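Sensor histidine kinase (Pseudomonas syringae pv. tomato, PDB 3CIT) is a putative phosphorelay sensor kinase of a two-component system, represented here by its GAF domain, which probably serves as a sensory module. Local coordinates at residues Pro28-Ala31 against Met32-Val36. Sequence-based numbering, arbitrary orientation.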
loop_
_atom_site.group_PDB
_atom_site.type_symbol
_atom_site.label_atom_id
_atom_site.label_comp_id
_atom_site.label_asym_id
_atom_site.label_seq_id
_atom_site.Cartn_x
_atom_site.Cartn_y
_atom_site.Cartn_z
ATOM N N PRO A 28 2.646 -20.988 -19.310
ATOM C CA PRO A 28 1.294 -21.396 -18.972
ATOM C C PRO A 28 1.020 -21.231 -17.477
ATOM O O PRO A 28 1.963 -21.211 -16.686
ATOM C CB PRO A 28 1.265 -22.892 -19.337
ATOM C CG PRO A 28 2.517 -23.156 -20.087
ATOM C CD PRO A 28 3.495 -22.142 -19.655
ATOM N N PRO A 29 -0.264 -21.152 -17.089
ATOM C CA PRO A 29 -0.653 -20.904 -15.701
ATOM C C PRO A 29 0.017 -21.764 -14.639
ATOM O O PRO A 29 0.463 -21.215 -13.638
ATOM C CB PRO A 29 -2.164 -21.109 -15.704
ATOM C CG PRO A 29 -2.578 -20.789 -17.116
ATOM C CD PRO A 29 -1.436 -21.238 -17.987
ATOM N N GLU A 30 0.103 -23.083 -14.824
ATOM C CA GLU A 30 0.739 -23.896 -13.784
ATOM C C GLU A 30 2.200 -23.523 -13.619
ATOM O O GLU A 30 2.701 -23.441 -12.479
ATOM C CB GLU A 30 0.609 -25.409 -14.018
ATOM C CG GLU A 30 0.434 -26.142 -12.679
ATOM C CD GLU A 30 0.988 -27.568 -12.617
ATOM O OE1 GLU A 30 1.157 -28.226 -13.669
ATOM O OE2 GLU A 30 1.246 -28.015 -11.456
ATOM N N ALA A 31 2.867 -23.286 -14.751
ATOM C CA ALA A 31 4.262 -22.855 -14.746
ATOM C C ALA A 31 4.416 -21.474 -14.124
ATOM O O ALA A 31 5.383 -21.233 -13.393
ATOM C CB ALA A 31 4.830 -22.863 -16.160
HETATM N N MSE A 32 3.489 -20.562 -14.418
HETATM C CA MSE A 32 3.530 -19.217 -13.789
HETATM C C MSE A 32 3.490 -19.301 -12.271
HETATM O O MSE A 32 4.259 -18.630 -11.573
HETATM C CB MSE A 32 2.344 -18.349 -14.210
HETATM C CG MSE A 32 2.249 -18.076 -15.671
HETATM SE SE MSE A 32 0.973 -16.630 -15.911
HETATM C CE MSE A 32 -0.608 -17.316 -15.137
ATOM N N ARG A 33 2.598 -20.148 -11.762
ATOM C CA ARG A 33 2.400 -20.264 -10.325
ATOM C C ARG A 33 3.643 -20.817 -9.624
ATOM O O ARG A 33 4.104 -20.254 -8.651
ATOM C CB ARG A 33 1.212 -21.162 -10.038
ATOM C CG ARG A 33 -0.107 -20.628 -10.533
ATOM C CD ARG A 33 -1.190 -21.652 -10.289
ATOM N NE ARG A 33 -2.503 -21.056 -10.466
ATOM C CZ ARG A 33 -3.346 -21.368 -11.434
ATOM N NH1 ARG A 33 -3.044 -22.305 -12.320
ATOM N NH2 ARG A 33 -4.508 -20.724 -11.525
ATOM N N LYS A 34 4.189 -21.903 -10.145
ATOM C CA LYS A 34 5.418 -22.487 -9.590
ATOM C C LYS A 34 6.596 -21.539 -9.667
ATOM O O LYS A 34 7.393 -21.493 -8.756
ATOM C CB LYS A 34 5.802 -23.756 -10.327
ATOM C CG LYS A 34 4.965 -24.934 -9.988
ATOM C CD LYS A 34 5.357 -26.106 -10.888
ATOM C CE LYS A 34 4.555 -27.343 -10.578
ATOM N NZ LYS A 34 4.596 -28.285 -11.723
ATOM N N CYS A 35 6.705 -20.787 -10.749
ATOM C CA CYS A 35 7.837 -19.875 -10.936
ATOM C C CYS A 35 7.815 -18.772 -9.885
ATOM O O CYS A 35 8.820 -18.506 -9.228
ATOM C CB CYS A 35 7.786 -19.271 -12.339
ATOM S SG CYS A 35 9.010 -17.984 -12.701
ATOM N N VAL A 36 6.663 -18.133 -9.735
ATOM C CA VAL A 36 6.541 -17.043 -8.788
ATOM C C VAL A 36 6.714 -17.558 -7.375
ATOM O O VAL A 36 7.423 -16.951 -6.578
ATOM C CB VAL A 36 5.214 -16.263 -8.961
ATOM C CG1 VAL A 36 4.976 -15.302 -7.821
ATOM C CG2 VAL A 36 5.207 -15.528 -10.291
#
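Met32 N gives its hydrogen to Pro28 O at 2.8 Å, and this bond closes the first turn of helix 29-43. Pro28 holds the N-cap position and Pro29 the first helical place, where proline is well tolerated because a ring-closed nitrogen has no hydrogen to offer and the first turn supplies no acceptor for one. The i to i+4 pattern then continues: Arg33 N reaches Pro29 O (3.0 Å), Lys34 N reaches Glu30 O (3.2 Å), and Cys35 N reaches Ala31 O (3.0 Å). The four carbonyls from Pro28 to Ala31 are thus each engaged by an amide one turn on.

On the exposed side, Glu30 and Lys34 are spaced for an i to i+4 salt bridge. Both chains run extended past CG and meet at a slant, with Glu30 OE2 3.4 Å from Lys34 NZ, a weak bond. Glu30 also suits the N-terminal turn, where a negative charge should interact favourably with the helix dipole.

Met32, present as selenomethionine, is buried. With CG anti to its carbonyl carbon (chi1 -61°), that atom sits beside the backbone N and comes 3.3 Å from Pro28 O, and a bend at chi3 (-59°) brings CE back to 3.6 Å from Pro29 CA. Arg33 NH1 comes 3.7 Å from Pro29 CB, while its NE forms a salt bridge with Glu53 OE2 on strand 48-53 and its NH2 is hydrogen-bonded elsewhere in the structure.

The turn therefore faces several elements of the GAF domain: Met32 packs on Leu24 of helix 3-26 and on His144 and Leu145 of helix 128-156, whereas Arg33 touches Thr63 and Ala64 of strand 61-66, tying the start of helix 29-43 to the sheet.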